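Local coordinates for cell wall surface anchor family protein (Streptococcus pneumoniae, PDB 4OQ1), which is the ancillary pilin RrgC, which anchors the pneumococcal pilus, probably by tying its base to the cell wall, at residues R111-T116 with A123-E128; G197-T202 with E222-A227; I208-L213 with Y218-V223; F262-G267 with Q274-K279. The protein carries 3 engineered substitutions. All coordinates share one frame; numbering follows the deposited sequence.

Interaction 1 (R111-T116 with A123-E128); sequences RSIIQT and AEFLFE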
loop_
_atom_site.group_PDB
_atom_site.type_symbol
_atom_site.label_atom_id
_atom_site.label_comp_id
_atom_site.label_asym_id
_atom_site.label_seq_id
_atom_site.Cartn_x
_atom_site.Cartn_y
_atom_site.Cartn_z
ATOM N N ARG A 111 -24.578 -7.712 -21.170
ATOM C CA ARG A 111 -24.425 -6.705 -20.148
ATOM C C ARG A 111 -23.217 -6.847 -19.231
ATOM O O ARG A 111 -22.756 -5.864 -18.634
ATOM C CB ARG A 111 -25.662 -6.737 -19.291
ATOM C CG ARG A 111 -26.709 -5.738 -19.782
ATOM C CD ARG A 111 -27.923 -5.595 -18.872
ATOM N NE ARG A 111 -27.761 -4.529 -17.896
ATOM C CZ ARG A 111 -28.015 -3.256 -18.137
ATOM N NH1 ARG A 111 -28.420 -2.882 -19.344
ATOM N NH2 ARG A 111 -27.905 -2.361 -17.164
ATOM N N SER A 112 -22.722 -8.067 -19.082
ATOM C CA SER A 112 -21.580 -8.391 -18.260
ATOM C C SER A 112 -20.756 -9.517 -18.870
ATOM O O SER A 112 -21.330 -10.520 -19.274
ATOM C CB SER A 112 -22.154 -8.983 -16.930
ATOM O OG SER A 112 -21.125 -9.223 -15.990
ATOM N N ILE A 113 -19.438 -9.371 -18.923
ATOM C CA ILE A 113 -18.534 -10.449 -19.322
ATOM C C ILE A 113 -18.152 -11.294 -18.090
ATOM O O ILE A 113 -18.097 -12.502 -18.210
ATOM C CB ILE A 113 -17.348 -9.923 -20.001
ATOM C CG1 ILE A 113 -17.834 -9.257 -21.274
ATOM C CG2 ILE A 113 -16.329 -11.030 -20.322
ATOM C CD1 ILE A 113 -16.798 -8.625 -22.143
ATOM N N ILE A 114 -17.985 -10.661 -16.933
ATOM C CA ILE A 114 -17.541 -11.357 -15.733
ATOM C C ILE A 114 -18.142 -10.712 -14.527
ATOM O O ILE A 114 -18.167 -9.497 -14.392
ATOM C CB ILE A 114 -16.023 -11.200 -15.501
ATOM C CG1 ILE A 114 -15.233 -11.683 -16.677
ATOM C CG2 ILE A 114 -15.613 -11.970 -14.246
ATOM C CD1 ILE A 114 -13.744 -11.584 -16.461
ATOM N N GLN A 115 -18.630 -11.508 -13.598
ATOM C CA GLN A 115 -19.187 -10.903 -12.435
ATOM C C GLN A 115 -19.001 -11.808 -11.257
ATOM O O GLN A 115 -19.734 -12.782 -11.138
ATOM C CB GLN A 115 -20.679 -10.595 -12.640
ATOM C CG GLN A 115 -21.353 -9.886 -11.458
ATOM C CD GLN A 115 -20.575 -8.636 -10.955
ATOM O OE1 GLN A 115 -19.909 -8.677 -9.886
ATOM N NE2 GLN A 115 -20.618 -7.533 -11.746
ATOM N N THR A 116 -18.006 -11.500 -10.412
ATOM C CA THR A 116 -17.627 -12.335 -9.287
ATOM C C THR A 116 -17.453 -11.452 -8.065
ATOM O O THR A 116 -17.509 -10.226 -8.130
ATOM C CB THR A 116 -16.328 -13.144 -9.523
ATOM O OG1 THR A 116 -15.176 -12.272 -9.675
ATOM C CG2 THR A 116 -16.451 -13.969 -10.709
ATOM N N ALA A 123 -19.947 -4.781 -19.369
ATOM C CA ALA A 123 -19.773 -4.468 -20.749
ATOM C C ALA A 123 -21.122 -4.640 -21.512
ATOM O O ALA A 123 -21.685 -5.701 -21.552
ATOM C CB ALA A 123 -18.711 -5.364 -21.338
ATOM N N GLU A 124 -21.559 -3.597 -22.164
ATOM C CA GLU A 124 -22.770 -3.590 -22.877
ATOM C C GLU A 124 -22.563 -3.496 -24.336
ATOM O O GLU A 124 -22.124 -2.430 -24.811
ATOM C CB GLU A 124 -23.582 -2.448 -22.431
ATOM C CG GLU A 124 -23.957 -2.643 -20.934
ATOM C CD GLU A 124 -24.724 -1.434 -20.327
ATOM O OE1 GLU A 124 -25.105 -0.514 -21.061
ATOM O OE2 GLU A 124 -24.934 -1.461 -19.096
ATOM N N PHE A 125 -22.891 -4.591 -25.038
ATOM C CA PHE A 125 -22.730 -4.576 -26.479
ATOM C C PHE A 125 -23.637 -5.600 -27.137
ATOM O O PHE A 125 -24.219 -6.505 -26.462
ATOM C CB PHE A 125 -21.266 -4.824 -26.873
ATOM C CG PHE A 125 -20.696 -6.106 -26.337
ATOM C CD1 PHE A 125 -20.224 -6.241 -25.032
ATOM C CD2 PHE A 125 -20.646 -7.223 -27.148
ATOM C CE1 PHE A 125 -19.761 -7.457 -24.590
ATOM C CE2 PHE A 125 -20.157 -8.414 -26.703
ATOM C CZ PHE A 125 -19.672 -8.527 -25.441
ATOM N N LEU A 126 -23.648 -5.568 -28.462
ATOM C CA LEU A 126 -24.343 -6.595 -29.187
ATOM C C LEU A 126 -23.304 -7.297 -29.993
ATOM O O LEU A 126 -22.306 -6.702 -30.362
ATOM C CB LEU A 126 -25.313 -5.975 -30.216
ATOM C CG LEU A 126 -26.508 -5.123 -29.850
ATOM C CD1 LEU A 126 -27.385 -4.886 -31.059
ATOM C CD2 LEU A 126 -27.283 -5.826 -28.801
ATOM N N PHE A 127 -23.562 -8.548 -30.236
ATOM C CA PHE A 127 -22.865 -9.255 -31.297
ATOM C C PHE A 127 -23.812 -10.092 -32.198
ATOM O O PHE A 127 -24.801 -10.624 -31.736
ATOM C CB PHE A 127 -21.695 -10.081 -30.712
ATOM C CG PHE A 127 -22.070 -11.245 -29.852
ATOM C CD1 PHE A 127 -22.250 -12.515 -30.402
ATOM C CD2 PHE A 127 -22.330 -11.057 -28.512
ATOM C CE1 PHE A 127 -22.534 -13.623 -29.617
ATOM C CE2 PHE A 127 -22.688 -12.143 -27.706
ATOM C CZ PHE A 127 -22.815 -13.412 -28.253
ATOM N N GLU A 128 -23.376 -10.393 -33.434
ATOM C CA GLU A 128 -24.281 -11.111 -34.330
ATOM C C GLU A 128 -23.495 -12.263 -34.935
ATOM O O GLU A 128 -22.365 -12.057 -35.392
ATOM C CB GLU A 128 -24.844 -10.163 -35.361
ATOM C CG GLU A 128 -25.718 -10.893 -36.371
ATOM C CD GLU A 128 -26.313 -10.006 -37.400
ATOM O OE1 GLU A 128 -27.533 -9.948 -37.426
ATOM O OE2 GLU A 128 -25.574 -9.360 -38.172
HETATM O O HOH W 1 -23.404 -3.349 -17.580
#
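The backbones of 111-116 and 123-128 are joined by one hydrogen bond, A123 N to R111 O at 3.1 Å, nearly straight at the hydrogen (168°) although the donor stands above the carbonyl plane. The chain turns corners at R111 itself and at I113, and the two backbones part. R111 and E124 run alongside each other and point the same way. E124 OE2 lies over one face of the guanidinium, 3.7 Å from R111 NH2, so this long salt bridge rests on charge alone. A water links the R111 backbone to the glutamate, donating to R111 O at 2.8 Å and to E124 OE2 at 2.9 Å. R111 NH1 is bonded to Y109 OH and NH2 to H74 O, while E124 OE1 is bonded to H74 ND1; a shared neighbour thus helps hold both charges in place. On the apolar side, CD1 of I113 reaches A123 CB (3.9 Å) and F125 CE1 (4.0 Å). The contact belongs to the hairpin of strands 114-115 and 120-129, with a classic beta bulge where I113 and I114 face Y121; strand 106-110 flanks 120-129, and L32 of strand 28-33 packs against I113 and F125.

Interaction 2 (G197-T202 with E222-A227); sequences GRTLYT and EVEPLA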
loop_
_atom_site.group_PDB
_atom_site.type_symbol
_atom_site.label_atom_id
_atom_site.label_comp_id
_atom_site.label_asym_id
_atom_site.label_seq_id
_atom_site.Cartn_x
_atom_site.Cartn_y
_atom_site.Cartn_z
ATOM N N GLY A 197 -0.522 -7.769 2.688
ATOM C CA GLY A 197 0.663 -7.477 3.453
ATOM C C GLY A 197 1.477 -6.261 3.063
ATOM O O GLY A 197 2.645 -6.225 3.420
ATOM N N ARG A 198 0.931 -5.272 2.359
ATOM C CA ARG A 198 1.823 -4.359 1.658
ATOM C C ARG A 198 1.953 -3.015 2.405
ATOM O O ARG A 198 1.001 -2.514 3.026
ATOM C CB ARG A 198 1.393 -4.123 0.206
ATOM C CG ARG A 198 1.334 -5.377 -0.642
ATOM C CD ARG A 198 0.720 -5.149 -1.993
ATOM N NE ARG A 198 1.468 -4.132 -2.750
ATOM C CZ ARG A 198 1.041 -3.526 -3.871
ATOM N NH1 ARG A 198 -0.144 -3.826 -4.419
ATOM N NH2 ARG A 198 1.792 -2.597 -4.431
ATOM N N THR A 199 3.154 -2.461 2.332
ATOM C CA THR A 199 3.397 -1.109 2.726
ATOM C C THR A 199 3.263 -0.275 1.522
ATOM O O THR A 199 3.795 -0.621 0.454
ATOM C CB THR A 199 4.762 -0.957 3.390
ATOM O OG1 THR A 199 4.755 -1.822 4.545
ATOM C CG2 THR A 199 4.987 0.421 3.871
ATOM N N LEU A 200 2.547 0.831 1.679
ATOM C CA LEU A 200 2.311 1.804 0.564
ATOM C C LEU A 200 3.274 2.963 0.778
ATOM O O LEU A 200 3.357 3.504 1.862
ATOM C CB LEU A 200 0.850 2.331 0.707
ATOM C CG LEU A 200 -0.412 1.480 0.652
ATOM C CD1 LEU A 200 -0.625 0.512 1.811
ATOM C CD2 LEU A 200 -1.695 2.270 0.579
ATOM N N TYR A 201 3.955 3.477 -0.274
ATOM C CA TYR A 201 4.943 4.488 -0.093
ATOM C C TYR A 201 4.594 5.733 -0.893
ATOM O O TYR A 201 4.225 5.628 -2.052
ATOM C CB TYR A 201 6.383 3.993 -0.641
ATOM C CG TYR A 201 6.950 2.890 0.204
ATOM C CD1 TYR A 201 6.692 1.589 -0.120
ATOM C CD2 TYR A 201 7.656 3.161 1.355
ATOM C CE1 TYR A 201 7.146 0.545 0.673
ATOM C CE2 TYR A 201 8.099 2.137 2.214
ATOM C CZ TYR A 201 7.919 0.833 1.841
ATOM O OH TYR A 201 8.311 -0.213 2.676
ATOM N N THR A 202 4.768 6.866 -0.270
ATOM C CA THR A 202 4.642 8.204 -0.908
ATOM C C THR A 202 5.517 8.318 -2.093
ATOM O O THR A 202 6.695 7.932 -1.978
ATOM C CB THR A 202 4.763 9.402 0.051
ATOM O OG1 THR A 202 6.068 9.552 0.724
ATOM C CG2 THR A 202 3.615 9.312 1.116
ATOM N N GLU A 222 1.143 5.129 9.799
ATOM C CA GLU A 222 2.512 5.481 9.333
ATOM C C GLU A 222 3.584 4.536 9.902
ATOM O O GLU A 222 4.344 4.901 10.804
ATOM C CB GLU A 222 2.848 6.926 9.675
ATOM C CG GLU A 222 4.125 7.383 9.054
ATOM C CD GLU A 222 4.326 8.907 9.115
ATOM O OE1 GLU A 222 3.413 9.627 9.500
ATOM O OE2 GLU A 222 5.468 9.329 8.836
ATOM N N VAL A 223 3.664 3.347 9.343
ATOM C CA VAL A 223 4.517 2.297 9.835
ATOM C C VAL A 223 5.968 2.501 9.515
ATOM O O VAL A 223 6.797 1.987 10.245
ATOM C CB VAL A 223 4.068 0.883 9.320
ATOM C CG1 VAL A 223 2.747 0.548 9.966
ATOM C CG2 VAL A 223 4.069 0.817 7.779
ATOM N N GLU A 224 6.280 3.262 8.449
ATOM C CA GLU A 224 7.642 3.519 8.049
ATOM C C GLU A 224 7.961 5.019 7.757
ATOM O O GLU A 224 8.128 5.397 6.617
ATOM C CB GLU A 224 7.971 2.684 6.857
ATOM C CG GLU A 224 9.389 2.212 6.784
ATOM C CD GLU A 224 9.564 1.311 5.560
ATOM O OE1 GLU A 224 8.664 0.483 5.331
ATOM O OE2 GLU A 224 10.590 1.433 4.829
ATOM N N PRO A 225 8.136 5.830 8.831
ATOM C CA PRO A 225 8.578 7.236 8.712
ATOM C C PRO A 225 9.953 7.325 8.093
ATOM O O PRO A 225 10.722 6.388 8.122
ATOM C CB PRO A 225 8.580 7.756 10.136
ATOM C CG PRO A 225 8.478 6.609 11.009
ATOM C CD PRO A 225 7.932 5.448 10.234
ATOM N N LEU A 226 10.190 8.437 7.433
ATOM C CA LEU A 226 11.431 8.736 6.815
ATOM C C LEU A 226 12.286 9.262 7.941
ATOM O O LEU A 226 11.800 10.085 8.799
ATOM C CB LEU A 226 11.158 9.857 5.802
ATOM C CG LEU A 226 12.260 10.224 4.873
ATOM C CD1 LEU A 226 12.659 9.012 4.074
ATOM C CD2 LEU A 226 11.773 11.291 3.945
ATOM N N ALA A 227 13.568 8.845 7.954
ATOM C CA ALA A 227 14.464 9.282 9.033
ATOM C C ALA A 227 14.673 10.789 8.914
ATOM O O ALA A 227 14.794 11.326 7.778
ATOM C CB ALA A 227 15.781 8.517 9.015
HETATM O O HOH W 2 7.063 -1.319 6.112
#
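A classic beta bulge, with V223 and E224 both facing G167, lies at the end of strand 216-224 in the first prealbumin-like domain, and its side chains meet T199 and Y201 on the surface. The one direct hydrogen bond runs from Y201 OH to E224 OE1, 2.8 Å away. It uses the syn side of that oxygen, 25° out of the carboxylate plane. The two planes are 82° apart, and the carboxylate meets the ring's edge, beside OH and CE2. A water 2.8 Å from T199 OG1 also approaches E224 OE1, at a separation (2.5 Å) short enough to be doubtful in detail. That threonine hydroxyl has K169 NZ as a further hydrogen-bond partner. With CG2 of T199 anti to the backbone N (chi1, measured to OG1, -60°), the methyl extends toward V223, meeting its CG2 tip to tip at 4.0 Å and standing equally far from E224 OE1. Strand 167-174 pairs with both 200-201 and 216-224, which explains the 8.0 Å between the CA atoms of T199 and V223: the side chains reach across an intervening strand, while L200 turns the other way, onto strand 207-211.

Interaction 3 (I208-L213 with Y218-V223); sequences IFVTNL and YRFKEV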
loop_
_atom_site.group_PDB
_atom_site.type_symbol
_atom_site.label_atom_id
_atom_site.label_comp_id
_atom_site.label_asym_id
_atom_site.label_seq_id
_atom_site.Cartn_x
_atom_site.Cartn_y
_atom_site.Cartn_z
ATOM N N ILE A 208 0.049 9.371 -1.894
ATOM C CA ILE A 208 -0.460 8.033 -2.141
ATOM C C ILE A 208 -1.904 8.118 -2.657
ATOM O O ILE A 208 -2.783 8.777 -2.049
ATOM C CB ILE A 208 -0.375 7.134 -0.908
ATOM C CG1 ILE A 208 1.087 6.900 -0.487
ATOM C CG2 ILE A 208 -1.046 5.787 -1.128
ATOM C CD1 ILE A 208 1.214 6.373 0.962
ATOM N N PHE A 209 -2.176 7.379 -3.698
ATOM C CA PHE A 209 -3.514 7.391 -4.363
ATOM C C PHE A 209 -4.073 6.009 -4.451
ATOM O O PHE A 209 -3.432 5.118 -5.032
ATOM C CB PHE A 209 -3.392 8.028 -5.772
ATOM C CG PHE A 209 -4.711 8.390 -6.403
ATOM C CD1 PHE A 209 -5.358 9.522 -6.022
ATOM C CD2 PHE A 209 -5.259 7.616 -7.394
ATOM C CE1 PHE A 209 -6.598 9.883 -6.570
ATOM C CE2 PHE A 209 -6.499 7.964 -7.975
ATOM C CZ PHE A 209 -7.160 9.100 -7.547
ATOM N N VAL A 210 -5.225 5.794 -3.818
ATOM C CA VAL A 210 -5.875 4.482 -3.778
ATOM C C VAL A 210 -7.272 4.577 -4.338
ATOM O O VAL A 210 -8.122 5.352 -3.817
ATOM C CB VAL A 210 -5.993 3.934 -2.341
ATOM C CG1 VAL A 210 -6.534 2.525 -2.391
ATOM C CG2 VAL A 210 -4.600 3.978 -1.693
ATOM N N THR A 211 -7.563 3.730 -5.319
ATOM C CA THR A 211 -8.910 3.625 -5.905
ATOM C C THR A 211 -9.678 2.353 -5.552
ATOM O O THR A 211 -9.090 1.333 -5.228
ATOM C CB THR A 211 -8.840 3.768 -7.422
ATOM O OG1 THR A 211 -8.065 2.737 -8.014
ATOM C CG2 THR A 211 -8.206 5.030 -7.788
ATOM N N ASN A 212 -11.008 2.422 -5.671
ATOM C CA ASN A 212 -11.909 1.280 -5.634
ATOM C C ASN A 212 -12.104 0.650 -4.283
ATOM O O ASN A 212 -12.610 -0.445 -4.178
ATOM C CB ASN A 212 -11.440 0.198 -6.568
ATOM C CG ASN A 212 -12.517 -0.756 -6.912
ATOM O OD1 ASN A 212 -13.528 -0.354 -7.449
ATOM N ND2 ASN A 212 -12.357 -2.016 -6.535
ATOM N N LEU A 213 -11.640 1.315 -3.235
ATOM C CA LEU A 213 -11.992 0.900 -1.938
ATOM C C LEU A 213 -13.533 0.850 -1.763
ATOM O O LEU A 213 -14.195 1.765 -2.185
ATOM C CB LEU A 213 -11.446 1.903 -0.900
ATOM C CG LEU A 213 -9.905 1.871 -0.719
ATOM C CD1 LEU A 213 -9.514 3.018 0.188
ATOM C CD2 LEU A 213 -9.328 0.526 -0.230
ATOM N N TYR A 218 -11.722 4.001 6.991
ATOM C CA TYR A 218 -10.349 3.497 6.790
ATOM C C TYR A 218 -9.378 4.308 7.672
ATOM O O TYR A 218 -9.696 5.385 8.118
ATOM C CB TYR A 218 -9.905 3.580 5.282
ATOM C CG TYR A 218 -10.712 2.660 4.418
ATOM C CD1 TYR A 218 -11.884 3.128 3.827
ATOM C CD2 TYR A 218 -10.372 1.327 4.267
ATOM C CE1 TYR A 218 -12.664 2.301 3.076
ATOM C CE2 TYR A 218 -11.175 0.444 3.544
ATOM C CZ TYR A 218 -12.324 0.951 2.917
ATOM O OH TYR A 218 -13.104 0.105 2.118
ATOM N N ARG A 219 -8.160 3.775 7.779
ATOM C CA ARG A 219 -7.076 4.400 8.537
ATOM C C ARG A 219 -5.754 4.099 7.810
ATOM O O ARG A 219 -5.476 2.931 7.468
ATOM C CB ARG A 219 -7.130 3.736 9.849
ATOM C CG ARG A 219 -6.198 4.150 10.916
ATOM C CD ARG A 219 -6.815 3.506 12.177
ATOM N NE ARG A 219 -7.982 4.161 12.765
ATOM C CZ ARG A 219 -8.690 3.628 13.773
ATOM N NH1 ARG A 219 -8.431 2.425 14.205
ATOM N NH2 ARG A 219 -9.725 4.231 14.297
ATOM N N PHE A 220 -4.984 5.171 7.561
ATOM C CA PHE A 220 -3.639 5.052 7.068
ATOM C C PHE A 220 -2.658 5.128 8.281
ATOM O O PHE A 220 -2.677 6.113 9.011
ATOM C CB PHE A 220 -3.326 6.156 6.065
ATOM C CG PHE A 220 -3.890 5.967 4.738
ATOM C CD1 PHE A 220 -3.114 5.461 3.712
ATOM C CD2 PHE A 220 -5.160 6.463 4.420
ATOM C CE1 PHE A 220 -3.637 5.332 2.429
ATOM C CE2 PHE A 220 -5.662 6.354 3.123
ATOM C CZ PHE A 220 -4.904 5.777 2.145
ATOM N N LYS A 221 -1.883 4.058 8.520
ATOM C CA LYS A 221 -0.952 4.000 9.611
ATOM C C LYS A 221 0.442 4.174 9.185
ATOM O O LYS A 221 0.902 3.484 8.290
ATOM C CB LYS A 221 -1.059 2.655 10.354
ATOM C CG LYS A 221 -2.449 2.181 10.611
ATOM C CD LYS A 221 -2.412 0.828 11.310
ATOM C CE LYS A 221 -1.841 0.849 12.708
ATOM N NZ LYS A 221 -2.820 1.555 13.574
ATOM N N GLU A 222 1.143 5.129 9.799
ATOM C CA GLU A 222 2.512 5.481 9.333
ATOM C C GLU A 222 3.584 4.536 9.902
ATOM O O GLU A 222 4.344 4.901 10.804
ATOM C CB GLU A 222 2.848 6.926 9.675
ATOM C CG GLU A 222 4.125 7.383 9.054
ATOM C CD GLU A 222 4.326 8.907 9.115
ATOM O OE1 GLU A 222 3.413 9.627 9.500
ATOM O OE2 GLU A 222 5.468 9.329 8.836
ATOM N N VAL A 223 3.664 3.347 9.343
ATOM C CA VAL A 223 4.517 2.297 9.835
ATOM C C VAL A 223 5.968 2.501 9.515
ATOM O O VAL A 223 6.797 1.987 10.245
ATOM C CB VAL A 223 4.068 0.883 9.320
ATOM C CG1 VAL A 223 2.747 0.548 9.966
ATOM C CG2 VAL A 223 4.069 0.817 7.779
#
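L213 and Y218 make the closest fit between 208-213 and 218-223, the leucine acting as the bump and the flat tyrosine ring as the floor beneath it. L213 CD1 sits almost exactly over the ring centre, 4.2 Å from the centroid and 5° off the normal, a CH-pi contact. Farther out along the same ring, L213 CB rests 4.0 Å from Y218 CZ and 3.9 Å from Y218 OH, so the leucine spans the ring from its centre to its phenolic end. The leucine CG is anti to the carbonyl carbon (chi1 -71°), and the extended second torsion (173°) carries CD1 over the aromatic face. F220 plays the opposite part: its ring projects as a blade toward the hollow between I208 and V210. V210 CG2 meets the ring at its edge, 4.2 Å from F220 CZ, whereas I208 CG2 comes in obliquely, 4.4 Å from F220 CE1. Strand 207-211 pairs with 150-157 and strand 216-224 belongs to another sheet, so these buried side chains fill the core between two sheets of the prealbumin-like domain. L153 packs on F220 and L240 on both L213 and Y218. The one polar side-chain group among the touching residues, Y218 OH, is satisfied by a hydrogen bond with P214 O. Since no hydrogen bond crosses between the segments, the fit depends on shape and on the burial of apolar surface.

Interaction 4 (F262-G267 with Q274-K279); sequences FMKVDG and QGAMFK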
loop_
_atom_site.group_PDB
_atom_site.type_symbol
_atom_site.label_atom_id
_atom_site.label_comp_id
_atom_site.label_asym_id
_atom_site.label_seq_id
_atom_site.Cartn_x
_atom_site.Cartn_y
_atom_site.Cartn_z
ATOM N N PHE A 262 31.858 13.006 24.355
ATOM C CA PHE A 262 32.015 12.291 25.593
ATOM C C PHE A 262 33.514 12.094 25.986
ATOM O O PHE A 262 34.432 12.006 25.138
ATOM C CB PHE A 262 31.349 10.894 25.519
ATOM C CG PHE A 262 29.867 10.927 25.263
ATOM C CD1 PHE A 262 28.987 11.019 26.353
ATOM C CD2 PHE A 262 29.420 10.721 24.029
ATOM C CE1 PHE A 262 27.655 11.060 26.162
ATOM C CE2 PHE A 262 28.041 10.741 23.810
ATOM C CZ PHE A 262 27.172 10.939 24.893
ATOM N N MET A 263 33.695 11.898 27.289
ATOM C CA MET A 263 35.002 11.430 27.843
ATOM C C MET A 263 34.822 10.414 28.985
ATOM O O MET A 263 34.106 10.676 30.012
ATOM C CB MET A 263 35.838 12.611 28.346
ATOM C CG MET A 263 37.272 12.176 28.603
ATOM S SD MET A 263 38.256 13.421 29.471
ATOM C CE MET A 263 39.507 12.355 30.113
ATOM N N LYS A 264 35.420 9.243 28.785
ATOM C CA LYS A 264 35.324 8.143 29.731
ATOM C C LYS A 264 36.491 8.199 30.700
ATOM O O LYS A 264 37.653 8.110 30.302
ATOM C CB LYS A 264 35.313 6.802 28.996
ATOM C CG LYS A 264 35.132 5.597 29.906
ATOM C CD LYS A 264 33.706 5.504 30.422
ATOM C CE LYS A 264 33.516 4.278 31.300
ATOM N NZ LYS A 264 34.036 4.495 32.679
ATOM N N VAL A 265 36.171 8.357 31.977
ATOM C CA VAL A 265 37.183 8.509 33.006
ATOM C C VAL A 265 36.954 7.616 34.167
ATOM O O VAL A 265 35.895 7.041 34.319
ATOM C CB VAL A 265 37.307 9.906 33.617
ATOM C CG1 VAL A 265 37.547 10.948 32.562
ATOM C CG2 VAL A 265 36.081 10.280 34.411
ATOM N N ASP A 266 38.028 7.448 34.955
ATOM C CA ASP A 266 37.922 6.773 36.252
ATOM C C ASP A 266 37.262 7.821 37.163
ATOM O O ASP A 266 37.688 9.048 37.234
ATOM C CB ASP A 266 39.366 6.450 36.734
ATOM C CG ASP A 266 39.414 5.798 38.080
ATOM O OD1 ASP A 266 38.827 6.341 39.044
ATOM O OD2 ASP A 266 40.194 4.839 38.174
ATOM N N GLY A 267 36.259 7.396 37.880
ATOM C CA GLY A 267 35.498 8.325 38.627
ATOM C C GLY A 267 36.217 8.912 39.825
ATOM O O GLY A 267 35.892 10.012 40.260
ATOM N N GLN A 274 40.713 4.200 28.073
ATOM C CA GLN A 274 40.592 3.655 26.746
ATOM C C GLN A 274 39.879 2.320 26.786
ATOM O O GLN A 274 39.960 1.559 27.771
ATOM C CB GLN A 274 41.985 3.378 26.203
ATOM C CG GLN A 274 41.946 3.076 24.703
ATOM C CD GLN A 274 43.339 2.884 24.117
ATOM O OE1 GLN A 274 44.351 2.883 24.838
ATOM N NE2 GLN A 274 43.407 2.756 22.809
ATOM N N GLY A 275 39.154 2.044 25.716
ATOM C CA GLY A 275 38.539 0.731 25.510
ATOM C C GLY A 275 37.144 0.500 26.115
ATOM O O GLY A 275 36.679 -0.659 26.230
ATOM N N ALA A 276 36.452 1.561 26.517
ATOM C CA ALA A 276 35.060 1.384 26.958
ATOM C C ALA A 276 34.249 1.408 25.677
ATOM O O ALA A 276 34.384 2.330 24.870
ATOM C CB ALA A 276 34.535 2.466 27.887
ATOM N N MET A 277 33.512 0.355 25.439
ATOM C CA MET A 277 32.696 0.271 24.230
ATOM C C MET A 277 31.226 0.370 24.508
ATOM O O MET A 277 30.683 -0.356 25.359
ATOM C CB MET A 277 33.048 -0.992 23.367
ATOM C CG MET A 277 34.536 -1.214 23.104
ATOM S SD MET A 277 34.857 -2.789 22.248
ATOM C CE MET A 277 34.105 -2.422 20.658
ATOM N N PHE A 278 30.555 1.202 23.724
ATOM C CA PHE A 278 29.154 1.357 23.789
ATOM C C PHE A 278 28.421 1.268 22.463
ATOM O O PHE A 278 28.913 1.757 21.387
ATOM C CB PHE A 278 28.767 2.682 24.405
ATOM C CG PHE A 278 29.455 3.006 25.701
ATOM C CD1 PHE A 278 28.821 2.742 26.924
ATOM C CD2 PHE A 278 30.670 3.637 25.709
ATOM C CE1 PHE A 278 29.434 3.117 28.130
ATOM C CE2 PHE A 278 31.307 3.961 26.909
ATOM C CZ PHE A 278 30.656 3.693 28.119
ATOM N N LYS A 279 27.203 0.764 22.528
ATOM C CA LYS A 279 26.306 0.870 21.367
ATOM C C LYS A 279 25.322 1.935 21.596
ATOM O O LYS A 279 24.756 2.030 22.714
ATOM C CB LYS A 279 25.628 -0.485 21.157
ATOM C CG LYS A 279 24.747 -0.586 19.965
ATOM C CD LYS A 279 24.298 -2.029 19.760
ATOM C CE LYS A 279 25.415 -2.992 19.326
ATOM N NZ LYS A 279 24.954 -4.425 19.156
#
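K264, the side chain that carries 262-267 into this contact, meets 274-279 at A276 and F278. The second segment enters at Q274, whose CB points away from the first, and passes through G275, where a positive phi (87°) turns the chain. Next comes A276; between the two segments, the closest CA atoms are those of A276 and K264, 7.3 Å apart. The methyl group of A276 points toward the lysine and lies 3.8 Å from K264 CG, with K264 CD and CE each 4.0 Å from A276 CB: three successive methylenes wrap round one methyl. That curl follows from the bend at chi2 (73°) of the lysine; a further bend at chi4 then turns NZ off. Its nitrogen does not end as a free ammonium, for K264 NZ is covalently linked to N354 CG. This is a Lys-Asn isopeptide bond of the kind found in CnaB domains, here fastening strand 260-266 to its parallel neighbour 350-354. The crosslink fixes the far end of the side chain, so the aliphatic part, buried against A276, probably has little freedom, and the A276 backbone N is itself bonded to S302 OG. Past M277, F278 comes back toward the lysine: its ring presents an edge to the methylenes, with F278 CZ 4.2 Å from K264 CD. The same ring meets that of F308, their planes about 20° apart, and packs on L320 of strand 316-322.

In the fold
The four contacts are strung along an elongated chain, each following the last except for interactions 2 and 3. Those two lie in one prealbumin-like domain, their centres 11 Å apart, and share E222 and V223 of strand 216-224; one lies at the surface and the other in the core, and I208 CD1 touches L200 O at 3.7 Å where they join. Interaction 1 is about 32 Å from interaction 3 between centres, and interaction 4, in the next prealbumin-like domain, about 37 Å from interaction 2. Interactions 1 and 4 stand 76 Å apart between centres, on opposite sides of the chain's centre. Interaction 4 alone of the four includes a residue of an isopeptide crosslink.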